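Long-range contact in methanol--corrinoid protein co-methyltransferase (Methanosarcina barkeri, PDB 2I2X), which transfers the methyl group of methanol to the cob(I)amide carried by its partner MtaC, an early step of methanogenesis from methanol: residues 122-136 and 157-170. Sequence-based numbering, arbitrary orientation.
Sequences LRHTIGDIRENREFL and GADLLSVESMGGKE. With ZN (zinc ion), chain Q; K (potassium ion), chain S.
Strand 122-126 pairs in parallel with strand 160-163 through backbone bonds Leu160 N to Leu122 O, His124 N to Leu160 O, Ser162 N to His124 O and Ile126 N to Ser162 O, a worked example of a TIM-barrel strand pair whose second strand leads to a metal-binding glutamate. Arg123 runs out over Leu160, and a bend at chi3 turns NE and NH2 to bond Ser162 OG, NH2 at 3.2 Å in the guanidinium plane; Glu42 holds NH1, and Ser162 also meets Gly216 of strand 213-216. Farther along, one water bridges Ile126 O and Glu164 N, beside the carboxylate whose OE1 binds zinc at 2.1 Å and OE2 potassium at 2.4 Å. Asp128 OD2 receives Met166 N at 2.9 Å on its anti side, somewhat out of the carboxylate plane, while Arg130 clasps both oxygens through NE and NH2, the latter nearly straight (177°), and pairs with Asp195 through NH1. Replacing Asp128 by an alanine would probably leave Met166 N without its acceptor and cost Arg130 one of its two carboxylates. The bent Met166 chain lays CE 3.4 Å from Asp128 OD1 and 3.9 Å from Leu136 CD2. Lys169, which touches the corrinoid, makes a long salt bridge to Glu131, itself paired with Arg159 of the neighbouring MtaC subunit. Helix 143-155 completes the beta-alpha-beta crossover, strand 80-86 flanks strand 122-126, and helix 181-210 packs on Val163 and Ser165.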
ATOM      1  N   LEU A 122     -14.803   0.679 -17.109  1.00  6.52           N
ATOM      2  CA  LEU A 122     -13.798  -0.342 -17.172  1.00  7.52           C
ATOM      3  C   LEU A 122     -12.783  -0.072 -18.304  1.00  8.21           C
ATOM      4  O   LEU A 122     -13.139   0.123 -19.449  1.00  9.32           O
ATOM      5  CB  LEU A 122     -14.471  -1.708 -17.322  1.00  7.22           C
ATOM      6  CG  LEU A 122     -13.530  -2.898 -17.530  1.00  7.01           C
ATOM      7  CD1 LEU A 122     -12.640  -3.098 -16.314  1.00  3.89           C
ATOM      8  CD2 LEU A 122     -14.294  -4.163 -17.892  1.00  5.46           C
ATOM      9  N   ARG A 123     -11.512  -0.064 -17.967  1.00  8.69           N
ATOM     10  CA  ARG A 123     -10.494   0.140 -18.951  1.00  9.16           C
ATOM     11  C   ARG A 123      -9.737  -1.148 -19.105  1.00  9.91           C
ATOM     12  O   ARG A 123      -9.306  -1.737 -18.101  1.00 10.14           O
ATOM     13  CB  ARG A 123      -9.552   1.205 -18.480  1.00  8.97           C
ATOM     14  CG  ARG A 123      -8.338   1.392 -19.353  1.00  9.14           C
ATOM     15  CD  ARG A 123      -7.504   2.427 -18.650  1.00  9.19           C
ATOM     16  NE  ARG A 123      -6.932   3.349 -19.574  1.00  9.06           N
ATOM     17  CZ  ARG A 123      -6.824   4.649 -19.378  1.00 10.10           C
ATOM     18  NH1 ARG A 123      -7.245   5.234 -18.269  1.00  7.95           N
ATOM     19  NH2 ARG A 123      -6.270   5.368 -20.335  1.00 13.76           N
ATOM     20  N   HIS A 124      -9.597  -1.581 -20.358  1.00  9.65           N
ATOM     21  CA  HIS A 124      -8.772  -2.704 -20.709  1.00  9.79           C
ATOM     22  C   HIS A 124      -7.617  -2.181 -21.513  1.00 10.09           C
ATOM     23  O   HIS A 124      -7.806  -1.423 -22.461  1.00 10.37           O
ATOM     24  CB  HIS A 124      -9.557  -3.719 -21.539  1.00  9.88           C
ATOM     25  CG  HIS A 124      -9.998  -4.914 -20.756  1.00 10.53           C
ATOM     26  ND1 HIS A 124     -10.564  -4.818 -19.497  1.00 11.47           N
ATOM     27  CD2 HIS A 124      -9.931  -6.233 -21.038  1.00  8.07           C
ATOM     28  CE1 HIS A 124     -10.844  -6.029 -19.052  1.00  9.09           C
ATOM     29  NE2 HIS A 124     -10.453  -6.904 -19.958  1.00  8.81           N
ATOM     30  N   THR A 125      -6.422  -2.594 -21.114  1.00 10.47           N
ATOM     31  CA  THR A 125      -5.180  -2.252 -21.775  1.00 10.23           C
ATOM     32  C   THR A 125      -4.619  -3.535 -22.410  1.00 10.67           C
ATOM     33  O   THR A 125      -4.055  -4.408 -21.715  1.00 10.07           O
ATOM     34  CB  THR A 125      -4.186  -1.681 -20.748  1.00 10.53           C
ATOM     35  OG1 THR A 125      -4.746  -0.505 -20.179  1.00 10.59           O
ATOM     36  CG2 THR A 125      -2.804  -1.355 -21.384  1.00 11.21           C
ATOM     37  N   ILE A 126      -4.792  -3.643 -23.735  1.00 11.16           N
ATOM     38  CA  ILE A 126      -4.346  -4.784 -24.506  1.00 10.39           C
ATOM     39  C   ILE A 126      -2.827  -4.828 -24.387  1.00 10.34           C
ATOM     40  O   ILE A 126      -2.177  -3.792 -24.239  1.00  9.48           O
ATOM     41  CB  ILE A 126      -4.853  -4.633 -25.972  1.00 11.60           C
ATOM     42  CG1 ILE A 126      -6.335  -5.036 -26.083  1.00 13.46           C
ATOM     43  CG2 ILE A 126      -4.049  -5.497 -26.999  1.00  9.52           C
ATOM     44  CD1 ILE A 126      -7.279  -4.410 -25.068  1.00 13.58           C
ATOM     45  N   GLY A 127      -2.258  -6.026 -24.379  1.00 10.46           N
ATOM     46  CA  GLY A 127      -0.805  -6.155 -24.518  1.00 12.16           C
ATOM     47  C   GLY A 127      -0.260  -5.944 -25.938  1.00 12.82           C
ATOM     48  O   GLY A 127      -0.847  -6.412 -26.916  1.00 12.26           O
ATOM     49  N   ASP A 128       0.867  -5.241 -26.065  1.00 14.06           N
ATOM     50  CA  ASP A 128       1.499  -5.118 -27.377  1.00 15.56           C
ATOM     51  C   ASP A 128       2.182  -6.417 -27.680  1.00 16.33           C
ATOM     52  O   ASP A 128       3.333  -6.625 -27.326  1.00 16.56           O
ATOM     53  CB  ASP A 128       2.486  -3.947 -27.492  1.00 15.66           C
ATOM     54  CG  ASP A 128       2.726  -3.534 -28.966  1.00 16.59           C
ATOM     55  OD1 ASP A 128       2.508  -4.394 -29.853  1.00 13.97           O
ATOM     56  OD2 ASP A 128       3.137  -2.374 -29.230  1.00 14.35           O
ATOM     57  N   ILE A 129       1.439  -7.301 -28.328  1.00 17.43           N
ATOM     58  CA  ILE A 129       1.909  -8.647 -28.610  1.00 17.94           C
ATOM     59  C   ILE A 129       2.734  -8.756 -29.917  1.00 18.92           C
ATOM     60  O   ILE A 129       3.211  -9.841 -30.250  1.00 19.44           O
ATOM     61  CB  ILE A 129       0.717  -9.628 -28.658  1.00 17.88           C
ATOM     62  CG1 ILE A 129      -0.292  -9.224 -29.752  1.00 17.90           C
ATOM     63  CG2 ILE A 129       0.054  -9.692 -27.334  1.00 16.65           C
ATOM     64  CD1 ILE A 129      -1.344 -10.294 -30.080  1.00 16.55           C
ATOM     65  N   ARG A 130       2.915  -7.647 -30.639  1.00 19.37           N
ATOM     66  CA  ARG A 130       3.604  -7.652 -31.946  1.00 20.05           C
ATOM     67  C   ARG A 130       5.128  -7.851 -31.832  1.00 21.26           C
ATOM     68  O   ARG A 130       5.916  -7.009 -32.247  1.00 20.36           O
ATOM     69  CB  ARG A 130       3.285  -6.370 -32.725  1.00 19.40           C
ATOM     70  CG  ARG A 130       1.793  -6.117 -32.960  1.00 17.51           C
ATOM     71  CD  ARG A 130       1.528  -4.705 -33.471  1.00 15.85           C
ATOM     72  NE  ARG A 130       2.074  -3.678 -32.579  1.00 14.18           N
ATOM     73  CZ  ARG A 130       2.480  -2.468 -32.956  1.00 15.20           C
ATOM     74  NH1 ARG A 130       2.419  -2.080 -34.242  1.00 16.48           N
ATOM     75  NH2 ARG A 130       2.966  -1.638 -32.041  1.00 14.41           N
ATOM     76  N   GLU A 131       5.520  -8.985 -31.259  1.00 23.23           N
ATOM     77  CA  GLU A 131       6.925  -9.315 -31.003  1.00 25.25           C
ATOM     78  C   GLU A 131       7.113 -10.847 -30.841  1.00 26.23           C
ATOM     79  O   GLU A 131       6.195 -11.532 -30.389  1.00 26.48           O
ATOM     80  CB  GLU A 131       7.393  -8.578 -29.756  1.00 25.05           C
ATOM     81  CG  GLU A 131       8.787  -8.912 -29.331  1.00 27.54           C
ATOM     82  CD  GLU A 131       9.353  -7.951 -28.322  1.00 29.33           C
ATOM     83  OE1 GLU A 131       8.766  -7.825 -27.223  1.00 30.99           O
ATOM     84  OE2 GLU A 131      10.414  -7.351 -28.618  1.00 29.84           O
ATOM     85  N   ASN A 132       8.265 -11.378 -31.259  1.00 27.01           N
ATOM     86  CA  ASN A 132       8.656 -12.747 -30.923  1.00 27.95           C
ATOM     87  C   ASN A 132       9.956 -12.698 -30.187  1.00 28.68           C
ATOM     88  O   ASN A 132      10.458 -11.611 -29.911  1.00 29.12           O
ATOM     89  CB  ASN A 132       8.755 -13.688 -32.137  1.00 27.72           C
ATOM     90  CG  ASN A 132       9.687 -13.171 -33.245  1.00 29.20           C
ATOM     91  OD1 ASN A 132       9.293 -13.146 -34.418  1.00 30.29           O
ATOM     92  ND2 ASN A 132      10.915 -12.772 -32.890  1.00 27.76           N
ATOM     93  N   ARG A 133      10.497 -13.872 -29.877  1.00 29.82           N
ATOM     94  CA  ARG A 133      11.751 -14.006 -29.138  1.00 31.32           C
ATOM     95  C   ARG A 133      12.940 -13.205 -29.729  1.00 31.69           C
ATOM     96  O   ARG A 133      13.706 -12.612 -28.983  1.00 31.74           O
ATOM     97  CB  ARG A 133      12.075 -15.496 -28.977  1.00 32.00           C
ATOM     98  CG  ARG A 133      13.544 -15.860 -28.737  1.00 34.39           C
ATOM     99  CD  ARG A 133      13.601 -17.080 -27.844  1.00 40.04           C
ATOM    100  NE  ARG A 133      14.813 -17.901 -27.924  1.00 44.30           N
ATOM    101  CZ  ARG A 133      16.030 -17.534 -27.515  1.00 47.64           C
ATOM    102  NH1 ARG A 133      16.275 -16.315 -27.030  1.00 49.66           N
ATOM    103  NH2 ARG A 133      17.023 -18.396 -27.613  1.00 49.07           N
ATOM    104  N   GLU A 134      13.090 -13.171 -31.051  1.00 32.11           N
ATOM    105  CA  GLU A 134      14.217 -12.438 -31.643  1.00 32.67           C
ATOM    106  C   GLU A 134      13.958 -10.964 -31.972  1.00 31.39           C
ATOM    107  O   GLU A 134      14.814 -10.135 -31.717  1.00 31.88           O
ATOM    108  CB  GLU A 134      14.880 -13.178 -32.831  1.00 33.56           C
ATOM    109  CG  GLU A 134      14.003 -14.159 -33.640  1.00 37.58           C
ATOM    110  CD  GLU A 134      13.750 -15.504 -32.922  1.00 42.91           C
ATOM    111  OE1 GLU A 134      12.615 -16.038 -33.037  1.00 44.44           O
ATOM    112  OE2 GLU A 134      14.673 -16.021 -32.236  1.00 44.25           O
ATOM    113  N   PHE A 135      12.798 -10.629 -32.533  1.00 29.93           N
ATOM    114  CA  PHE A 135      12.511  -9.226 -32.871  1.00 28.25           C
ATOM    115  C   PHE A 135      11.067  -8.754 -32.844  1.00 26.76           C
ATOM    116  O   PHE A 135      10.117  -9.549 -32.788  1.00 25.81           O
ATOM    117  CB  PHE A 135      13.121  -8.760 -34.215  1.00 29.02           C
ATOM    118  CG  PHE A 135      13.734  -9.830 -35.048  1.00 29.85           C
ATOM    119  CD1 PHE A 135      12.945 -10.680 -35.810  1.00 32.57           C
ATOM    120  CD2 PHE A 135      15.128  -9.942 -35.118  1.00 32.09           C
ATOM    121  CE1 PHE A 135      13.532 -11.665 -36.612  1.00 34.25           C
ATOM    122  CE2 PHE A 135      15.734 -10.911 -35.906  1.00 33.94           C
ATOM    123  CZ  PHE A 135      14.932 -11.777 -36.662  1.00 35.31           C
ATOM    124  N   LEU A 136      10.943  -7.426 -32.910  1.00 24.91           N
ATOM    125  CA  LEU A 136       9.666  -6.773 -33.072  1.00 23.55           C
ATOM    126  C   LEU A 136       9.097  -7.228 -34.390  1.00 22.99           C
ATOM    127  O   LEU A 136       9.843  -7.496 -35.342  1.00 23.10           O
ATOM    128  CB  LEU A 136       9.816  -5.252 -33.050  1.00 22.81           C
ATOM    129  CG  LEU A 136      10.215  -4.572 -31.737  1.00 23.80           C
ATOM    130  CD1 LEU A 136      10.360  -3.048 -31.898  1.00 23.59           C
ATOM    131  CD2 LEU A 136       9.230  -4.901 -30.610  1.00 23.43           C
ATOM    132  N   GLY A 157     -17.558  -5.535 -22.731  1.00 13.74           N
ATOM    133  CA  GLY A 157     -17.600  -4.807 -21.466  1.00 13.69           C
ATOM    134  C   GLY A 157     -16.542  -3.734 -21.207  1.00 13.98           C
ATOM    135  O   GLY A 157     -16.733  -2.893 -20.311  1.00 13.44           O
ATOM    136  N   ALA A 158     -15.438  -3.752 -21.970  1.00 13.06           N
ATOM    137  CA  ALA A 158     -14.445  -2.690 -21.837  1.00 12.95           C
ATOM    138  C   ALA A 158     -14.988  -1.370 -22.366  1.00 12.93           C
ATOM    139  O   ALA A 158     -15.573  -1.315 -23.443  1.00 12.38           O
ATOM    140  CB  ALA A 158     -13.120  -3.060 -22.483  1.00 12.51           C
ATOM    141  N   ASP A 159     -14.816  -0.320 -21.558  1.00 13.34           N
ATOM    142  CA  ASP A 159     -15.306   1.019 -21.849  1.00 13.09           C
ATOM    143  C   ASP A 159     -14.196   1.874 -22.470  1.00 13.20           C
ATOM    144  O   ASP A 159     -14.442   2.669 -23.381  1.00 14.04           O
ATOM    145  CB  ASP A 159     -15.785   1.674 -20.551  1.00 13.40           C
ATOM    146  CG  ASP A 159     -16.987   0.965 -19.934  1.00 14.49           C
ATOM    147  OD1 ASP A 159     -16.884   0.508 -18.777  1.00 16.82           O
ATOM    148  OD2 ASP A 159     -18.047   0.865 -20.586  1.00 16.24           O
ATOM    149  N   LEU A 160     -12.971   1.714 -21.979  1.00 12.72           N
ATOM    150  CA  LEU A 160     -11.832   2.489 -22.479  1.00 12.29           C
ATOM    151  C   LEU A 160     -10.812   1.517 -23.029  1.00 12.35           C
ATOM    152  O   LEU A 160     -10.628   0.418 -22.485  1.00 13.57           O
ATOM    153  CB  LEU A 160     -11.218   3.370 -21.378  1.00 11.66           C
ATOM    154  CG  LEU A 160     -12.217   4.134 -20.474  1.00 11.90           C
ATOM    155  CD1 LEU A 160     -11.584   4.559 -19.155  1.00 11.30           C
ATOM    156  CD2 LEU A 160     -12.858   5.334 -21.113  1.00 10.19           C
ATOM    157  N   LEU A 161     -10.148   1.908 -24.108  1.00 11.31           N
ATOM    158  CA  LEU A 161      -9.171   1.046 -24.758  1.00 11.00           C
ATOM    159  C   LEU A 161      -7.804   1.713 -24.767  1.00 10.41           C
ATOM    160  O   LEU A 161      -7.700   2.881 -25.127  1.00 10.75           O
ATOM    161  CB  LEU A 161      -9.607   0.736 -26.201  1.00 10.52           C
ATOM    162  CG  LEU A 161     -11.011   0.165 -26.431  1.00 11.83           C
ATOM    163  CD1 LEU A 161     -11.292  -0.006 -27.917  1.00 13.53           C
ATOM    164  CD2 LEU A 161     -11.203  -1.165 -25.693  1.00 11.74           C
ATOM    165  N   SER A 162      -6.766   0.975 -24.393  1.00  9.57           N
ATOM    166  CA  SER A 162      -5.423   1.506 -24.298  1.00  9.40           C
ATOM    167  C   SER A 162      -4.442   0.399 -24.641  1.00  9.35           C
ATOM    168  O   SER A 162      -4.824  -0.784 -24.707  1.00  9.14           O
ATOM    169  CB  SER A 162      -5.149   1.928 -22.860  1.00  9.85           C
ATOM    170  OG  SER A 162      -5.598   3.241 -22.585  1.00 12.17           O
ATOM    171  N   VAL A 163      -3.180   0.782 -24.833  1.00  8.30           N
ATOM    172  CA  VAL A 163      -2.073  -0.160 -24.975  1.00  8.11           C
ATOM    173  C   VAL A 163      -0.845   0.606 -24.552  1.00  8.38           C
ATOM    174  O   VAL A 163      -0.829   1.823 -24.643  1.00  7.58           O
ATOM    175  CB  VAL A 163      -1.873  -0.668 -26.461  1.00  8.37           C
ATOM    176  CG1 VAL A 163      -1.869   0.468 -27.446  1.00  5.71           C
ATOM    177  CG2 VAL A 163      -0.560  -1.458 -26.603  1.00  6.81           C
ATOM    178  N   GLU A 164       0.169  -0.101 -24.092  1.00  8.88           N
ATOM    179  CA  GLU A 164       1.492   0.485 -23.931  1.00 10.80           C
ATOM    180  C   GLU A 164       2.344  -0.008 -25.099  1.00 10.56           C
ATOM    181  O   GLU A 164       2.925  -1.087 -25.023  1.00 10.67           O
ATOM    182  CB  GLU A 164       2.129   0.011 -22.631  1.00 10.47           C
ATOM    183  CG  GLU A 164       1.133  -0.177 -21.548  1.00 15.30           C
ATOM    184  CD  GLU A 164       1.670   0.204 -20.190  1.00 20.53           C
ATOM    185  OE1 GLU A 164       2.865   0.500 -20.062  1.00 22.34           O
ATOM    186  OE2 GLU A 164       0.894   0.200 -19.217  1.00 24.60           O
ATOM    187  N   SER A 165       2.400   0.757 -26.178  1.00 10.66           N
ATOM    188  CA  SER A 165       2.987   0.230 -27.417  1.00 11.22           C
ATOM    189  C   SER A 165       4.518   0.328 -27.509  1.00 11.77           C
ATOM    190  O   SER A 165       5.128   1.147 -26.836  1.00 12.30           O
ATOM    191  CB  SER A 165       2.280   0.775 -28.656  1.00 10.49           C
ATOM    192  OG  SER A 165       2.330   2.179 -28.737  1.00 11.29           O
ATOM    193  N   MET A 166       5.117  -0.524 -28.338  1.00 12.20           N
ATOM    194  CA  MET A 166       6.545  -0.764 -28.331  1.00 12.51           C
ATOM    195  C   MET A 166       7.331  -0.113 -29.494  1.00 12.46           C
ATOM    196  O   MET A 166       8.546  -0.334 -29.643  1.00 11.59           O
ATOM    197  CB  MET A 166       6.802  -2.271 -28.354  1.00 13.08           C
ATOM    198  CG  MET A 166       6.274  -3.094 -27.192  1.00 15.71           C
ATOM    199  SD  MET A 166       6.568  -4.895 -27.485  1.00 22.08           S
ATOM    200  CE  MET A 166       5.709  -5.210 -29.043  1.00 17.47           C
ATOM    201  N   GLY A 167       6.667   0.688 -30.320  1.00 12.70           N
ATOM    202  CA  GLY A 167       7.390   1.368 -31.412  1.00 13.13           C
ATOM    203  C   GLY A 167       8.679   2.046 -30.954  1.00 13.06           C
ATOM    204  O   GLY A 167       8.664   2.893 -30.059  1.00 13.04           O
ATOM    205  N   GLY A 168       9.796   1.671 -31.557  1.00 13.05           N
ATOM    206  CA  GLY A 168      11.079   2.302 -31.244  1.00 13.45           C
ATOM    207  C   GLY A 168      11.784   1.736 -30.012  1.00 14.34           C
ATOM    208  O   GLY A 168      12.873   2.199 -29.637  1.00 15.08           O
ATOM    209  N   LYS A 169      11.184   0.734 -29.377  1.00 13.91           N
ATOM    210  CA  LYS A 169      11.740   0.136 -28.169  1.00 14.17           C
ATOM    211  C   LYS A 169      13.173  -0.403 -28.356  1.00 14.11           C
ATOM    212  O   LYS A 169      14.048  -0.179 -27.509  1.00 14.60           O
ATOM    213  CB  LYS A 169      10.773  -0.953 -27.676  1.00 14.26           C
ATOM    214  CG  LYS A 169      11.245  -1.827 -26.543  1.00 16.08           C
ATOM    215  CD  LYS A 169      10.080  -2.639 -25.976  1.00 18.06           C
ATOM    216  CE  LYS A 169       9.943  -4.016 -26.594  1.00 19.68           C
ATOM    217  NZ  LYS A 169      10.620  -5.056 -25.790  1.00 20.36           N
ATOM    218  N   GLU A 170      13.415  -1.096 -29.469  1.00 13.68           N
ATOM    219  CA  GLU A 170      14.701  -1.759 -29.718  1.00 13.13           C
ATOM    220  C   GLU A 170      15.861  -0.764 -29.860  1.00 13.01           C
ATOM    221  O   GLU A 170      16.946  -0.991 -29.327  1.00 13.09           O
ATOM    222  CB  GLU A 170      14.606  -2.723 -30.927  1.00 12.83           C
ATOM    223  CG  GLU A 170      14.656  -2.105 -32.368  1.00 14.95           C
ATOM    224  CD  GLU A 170      13.487  -1.148 -32.713  1.00 16.89           C
ATOM    225  OE1 GLU A 170      13.354  -0.079 -32.067  1.00 17.38           O
ATOM    226  OE2 GLU A 170      12.730  -1.441 -33.664  1.00 15.52           O
TER
HETATM  227 ZN    ZN Q 501       3.391   1.393 -18.209  1.00 20.92          ZN
HETATM  228  K     K S 511       1.644  -0.563 -17.041  0.70 23.46           K
HETATM  229  O   HOH W   1       0.079  -2.733 -23.196  1.00  6.82           O
HETATM  230  O   HOH W   2       2.190  -3.888 -24.001  1.00  9.34           O
HETATM  231  O   HOH W   3      12.544  -5.637 -28.359  1.00 25.24           O